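Local coordinates for 4-hydroxy-3-methylbut-2-enyl diphosphate reductase (Aquifex aeolicus, PDB 3DNF), which catalyses the last step of the non-mevalonate isoprenoid pathway, reducing (E)-4-hydroxy-3-methylbut-2-enyl diphosphate to isopentenyl and dimethylallyl diphosphate with an iron-sulfur cluster, at residues B[241-252]-B[273-282]. Numbering follows the deposited sequence.
Sequences IETAEELQPEWF and QVKSRIQEIC
The Phe252 ring has Ile278 CG2 over one face, 4.1 Å from CE2, and Trp251 CB over the opposite face toward the rim; Leu247 CD2 lies in plane at its edge. Ile281 CD1 comes in obliquely, 3.7 Å from Phe252 CD1, while Ile278 CG1 meets Phe252 CZ. Phe252 has CG anti to its carbonyl carbon (chi1 -52°), which lays the ring against Ile278 and Ile281, one helical turn apart and on the same side of its plane. With an alanine here, a gap is likely to open against the helix, leaving Ile278 and Ile281 without their aromatic partner.

The Arg277 guanidinium has Glu280 OE2 above one face and Ile281 CG1 in plane at its edge; the salt bridge, NH2 to OE2 at 3.2 Å, is one of charge alone. The aliphatic part of Arg277 does the packing: Leu247 slides past it in the opposite direction, CD1 3.6 Å from Arg277 CG, and touches Val274 CG1 and Ile278 CG1. Ala244 sits against the helix, CB 3.8 Å from Gln273 O, and Ile241 CD1 meets Val274 CG2 tip to tip at 3.9 Å. No direct hydrogen bond crosses; one water accepts from Ala244 N and, weakly, from Gln273 NE2.

This is plain packing, away from the cluster. Residues 241-252 leave edge strand 238-241 and lead toward strand 257-262, lying alongside the C-terminal helix 268-281. Phe252 and Ile278 rest on Val258, while Ile241 and Val274 reach Ile214 and Ile216 of strand 212-216 respectively, so loop and helix pack on part of one face of this four-stranded parallel sheet.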
loop_
_atom_site.group_PDB
_atom_site.type_symbol
_atom_site.label_atom_id
_atom_site.label_comp_id
_atom_site.label_asym_id
_atom_site.label_seq_id
_atom_site.Cartn_x
_atom_site.Cartn_y
_atom_site.Cartn_z
ATOM N N ILE B 241 25.977 -11.092 24.783
ATOM C CA ILE B 241 27.439 -11.006 24.927
ATOM C C ILE B 241 28.129 -10.649 23.601
ATOM O O ILE B 241 27.606 -10.955 22.532
ATOM C CB ILE B 241 28.067 -12.315 25.499
ATOM C CG1 ILE B 241 27.783 -13.510 24.586
ATOM C CG2 ILE B 241 27.567 -12.603 26.919
ATOM C CD1 ILE B 241 28.749 -14.664 24.771
ATOM N N GLU B 242 29.294 -10.004 23.695
ATOM C CA GLU B 242 30.113 -9.673 22.523
ATOM C C GLU B 242 31.245 -10.687 22.317
ATOM O O GLU B 242 31.703 -10.902 21.187
ATOM C CB GLU B 242 30.691 -8.267 22.660
ATOM C CG GLU B 242 29.695 -7.159 22.386
ATOM C CD GLU B 242 30.314 -5.778 22.488
ATOM O OE1 GLU B 242 31.233 -5.589 23.320
ATOM O OE2 GLU B 242 29.874 -4.872 21.743
ATOM N N THR B 243 31.683 -11.304 23.413
ATOM C CA THR B 243 32.789 -12.259 23.405
ATOM C C THR B 243 32.481 -13.426 24.340
ATOM O O THR B 243 31.762 -13.258 25.337
ATOM C CB THR B 243 34.127 -11.570 23.851
ATOM O OG1 THR B 243 34.403 -10.456 22.990
ATOM C CG2 THR B 243 35.313 -12.530 23.774
ATOM N N ALA B 244 33.028 -14.599 24.021
ATOM C CA ALA B 244 33.001 -15.756 24.929
ATOM C C ALA B 244 33.539 -15.443 26.338
ATOM O O ALA B 244 33.174 -16.119 27.310
ATOM C CB ALA B 244 33.763 -16.923 24.320
ATOM N N GLU B 245 34.401 -14.426 26.434
ATOM C CA GLU B 245 34.966 -13.961 27.709
ATOM C C GLU B 245 33.888 -13.583 28.716
ATOM O O GLU B 245 34.090 -13.705 29.923
ATOM C CB GLU B 245 35.885 -12.749 27.499
ATOM C CG GLU B 245 37.167 -13.020 26.717
ATOM C CD GLU B 245 38.009 -14.143 27.306
ATOM O OE1 GLU B 245 38.522 -14.966 26.517
ATOM O OE2 GLU B 245 38.160 -14.207 28.546
ATOM N N GLU B 246 32.746 -13.129 28.209
ATOM C CA GLU B 246 31.660 -12.646 29.057
ATOM C C GLU B 246 30.796 -13.760 29.656
ATOM O O GLU B 246 30.076 -13.527 30.633
ATOM C CB GLU B 246 30.805 -11.643 28.288
ATOM C CG GLU B 246 31.594 -10.446 27.791
ATOM C CD GLU B 246 30.798 -9.574 26.849
ATOM O OE1 GLU B 246 29.749 -9.034 27.260
ATOM O OE2 GLU B 246 31.229 -9.422 25.693
ATOM N N LEU B 247 30.885 -14.960 29.082
ATOM C CA LEU B 247 30.138 -16.128 29.561
ATOM C C LEU B 247 30.455 -16.473 31.014
ATOM O O LEU B 247 31.522 -17.020 31.318
ATOM C CB LEU B 247 30.405 -17.350 28.674
ATOM C CG LEU B 247 29.806 -17.356 27.266
ATOM C CD1 LEU B 247 30.463 -18.421 26.382
ATOM C CD2 LEU B 247 28.286 -17.538 27.314
ATOM N N GLN B 248 29.522 -16.149 31.903
ATOM C CA GLN B 248 29.688 -16.419 33.329
ATOM C C GLN B 248 29.354 -17.875 33.614
ATOM O O GLN B 248 28.263 -18.332 33.262
ATOM C CB GLN B 248 28.792 -15.505 34.165
ATOM C CG GLN B 248 29.142 -14.025 34.069
ATOM C CD GLN B 248 28.140 -13.135 34.783
ATOM O OE1 GLN B 248 27.837 -12.031 34.325
ATOM N NE2 GLN B 248 27.615 -13.610 35.907
ATOM N N PRO B 249 30.290 -18.611 34.247
ATOM C CA PRO B 249 30.045 -20.011 34.619
ATOM C C PRO B 249 28.744 -20.162 35.408
ATOM O O PRO B 249 28.085 -21.203 35.326
ATOM C CB PRO B 249 31.245 -20.351 35.508
ATOM C CG PRO B 249 32.325 -19.443 35.034
ATOM C CD PRO B 249 31.636 -18.164 34.655
ATOM N N GLU B 250 28.386 -19.106 36.139
ATOM C CA GLU B 250 27.188 -19.061 36.978
ATOM C C GLU B 250 25.909 -19.372 36.198
ATOM O O GLU B 250 25.026 -20.078 36.701
ATOM C CB GLU B 250 27.075 -17.685 37.642
ATOM C CG GLU B 250 25.973 -17.576 38.691
ATOM C CD GLU B 250 25.956 -16.230 39.393
ATOM O OE1 GLU B 250 25.725 -16.210 40.627
ATOM O OE2 GLU B 250 26.174 -15.199 38.715
ATOM N N TRP B 251 25.827 -18.846 34.970
ATOM C CA TRP B 251 24.630 -18.972 34.134
ATOM C C TRP B 251 24.314 -20.414 33.725
ATOM O O TRP B 251 23.140 -20.727 33.405
ATOM C CB TRP B 251 24.744 -18.122 32.860
ATOM C CG TRP B 251 25.067 -16.651 33.038
ATOM C CD1 TRP B 251 24.900 -15.891 34.163
ATOM C CD2 TRP B 251 25.569 -15.759 32.023
ATOM N NE1 TRP B 251 25.292 -14.594 33.920
ATOM C CE2 TRP B 251 25.705 -14.483 32.618
ATOM C CE3 TRP B 251 25.930 -15.920 30.673
ATOM C CZ2 TRP B 251 26.184 -13.372 31.910
ATOM C CZ3 TRP B 251 26.406 -14.813 29.970
ATOM C CH2 TRP B 251 26.527 -13.558 30.591
ATOM N N PHE B 252 25.356 -21.285 33.732
ATOM C CA PHE B 252 25.198 -22.654 33.235
ATOM C C PHE B 252 25.113 -23.730 34.322
ATOM O O PHE B 252 25.399 -24.911 34.076
ATOM C CB PHE B 252 26.300 -22.966 32.229
ATOM C CG PHE B 252 26.401 -21.946 31.142
ATOM C CD1 PHE B 252 27.369 -20.948 31.198
ATOM C CD2 PHE B 252 25.498 -21.954 30.083
ATOM C CE1 PHE B 252 27.452 -19.989 30.198
ATOM C CE2 PHE B 252 25.574 -21.002 29.079
ATOM C CZ PHE B 252 26.552 -20.016 29.137
ATOM N N GLN B 273 33.500 -20.092 19.070
ATOM C CA GLN B 273 34.251 -19.712 20.263
ATOM C C GLN B 273 33.348 -19.746 21.489
ATOM O O GLN B 273 33.738 -20.248 22.542
ATOM C CB GLN B 273 34.854 -18.318 20.111
ATOM C CG GLN B 273 36.112 -18.268 19.263
ATOM C CD GLN B 273 36.902 -16.986 19.441
ATOM O OE1 GLN B 273 38.073 -16.926 19.078
ATOM N NE2 GLN B 273 36.266 -15.953 19.994
ATOM N N VAL B 274 32.140 -19.211 21.331
ATOM C CA VAL B 274 31.136 -19.207 22.388
ATOM C C VAL B 274 30.655 -20.632 22.729
ATOM O O VAL B 274 30.613 -21.016 23.907
ATOM C CB VAL B 274 29.961 -18.262 22.030
ATOM C CG1 VAL B 274 28.772 -18.446 22.997
ATOM C CG2 VAL B 274 30.447 -16.818 22.031
ATOM N N LYS B 275 30.329 -21.408 21.694
ATOM C CA LYS B 275 29.874 -22.787 21.849
ATOM C C LYS B 275 30.873 -23.646 22.622
ATOM O O LYS B 275 30.489 -24.349 23.555
ATOM C CB LYS B 275 29.563 -23.420 20.485
ATOM C CG LYS B 275 29.173 -24.897 20.532
ATOM C CD LYS B 275 28.807 -25.397 19.151
ATOM C CE LYS B 275 28.482 -26.867 19.188
ATOM N NZ LYS B 275 27.373 -27.151 18.243
ATOM N N SER B 276 32.147 -23.598 22.246
ATOM C CA SER B 276 33.115 -24.469 22.913
ATOM C C SER B 276 33.578 -23.950 24.279
ATOM O O SER B 276 34.136 -24.710 25.072
ATOM C CB SER B 276 34.291 -24.836 22.000
ATOM O OG SER B 276 34.725 -23.736 21.242
ATOM N N ARG B 277 33.335 -22.670 24.558
ATOM C CA ARG B 277 33.546 -22.146 25.913
ATOM C C ARG B 277 32.412 -22.617 26.820
ATOM O O ARG B 277 32.646 -22.953 27.985
ATOM C CB ARG B 277 33.725 -20.610 25.912
ATOM C CG ARG B 277 33.657 -19.882 27.281
ATOM C CD ARG B 277 34.201 -20.670 28.481
ATOM N NE ARG B 277 35.560 -20.314 28.872
ATOM C CZ ARG B 277 36.051 -20.469 30.098
ATOM N NH1 ARG B 277 35.297 -20.972 31.072
ATOM N NH2 ARG B 277 37.303 -20.114 30.355
ATOM N N ILE B 278 31.193 -22.666 26.283
ATOM C CA ILE B 278 30.049 -23.232 27.018
ATOM C C ILE B 278 30.284 -24.715 27.329
ATOM O O ILE B 278 30.011 -25.170 28.444
ATOM C CB ILE B 278 28.704 -22.994 26.276
ATOM C CG1 ILE B 278 28.348 -21.502 26.308
ATOM C CG2 ILE B 278 27.578 -23.818 26.891
ATOM C CD1 ILE B 278 27.236 -21.094 25.366
ATOM N N GLN B 279 30.821 -25.449 26.354
ATOM C CA GLN B 279 31.223 -26.849 26.556
ATOM C C GLN B 279 32.365 -27.010 27.564
ATOM O O GLN B 279 32.486 -28.057 28.202
ATOM C CB GLN B 279 31.596 -27.506 25.223
ATOM C CG GLN B 279 30.394 -27.969 24.415
ATOM C CD GLN B 279 30.706 -28.169 22.943
ATOM O OE1 GLN B 279 31.549 -27.477 22.372
ATOM N NE2 GLN B 279 30.014 -29.115 22.316
ATOM N N GLU B 280 33.190 -25.970 27.692
ATOM C CA GLU B 280 34.284 -25.929 28.660
ATOM C C GLU B 280 33.776 -25.596 30.067
ATOM O O GLU B 280 34.373 -26.013 31.062
ATOM C CB GLU B 280 35.337 -24.905 28.228
ATOM C CG GLU B 280 36.667 -25.044 28.947
ATOM C CD GLU B 280 37.333 -23.710 29.211
ATOM O OE1 GLU B 280 37.823 -23.083 28.249
ATOM O OE2 GLU B 280 37.374 -23.294 30.388
ATOM N N ILE B 281 32.686 -24.833 30.134
ATOM C CA ILE B 281 32.003 -24.540 31.399
ATOM C C ILE B 281 31.278 -25.790 31.922
ATOM O O ILE B 281 31.288 -26.063 33.129
ATOM C CB ILE B 281 31.038 -23.324 31.260
ATOM C CG1 ILE B 281 31.842 -22.028 31.118
ATOM C CG2 ILE B 281 30.079 -23.229 32.456
ATOM C CD1 ILE B 281 31.024 -20.833 30.689
ATOM N N CYS B 282 30.663 -26.543 31.010
ATOM C CA CYS B 282 30.059 -27.836 31.340
ATOM C C CYS B 282 30.963 -28.955 30.836
ATOM O O CYS B 282 31.064 -30.016 31.447
ATOM C CB CYS B 282 28.668 -27.967 30.710
ATOM S SG CYS B 282 27.794 -26.393 30.395
HETATM O O HOH W 1 34.172 -14.616 21.212
#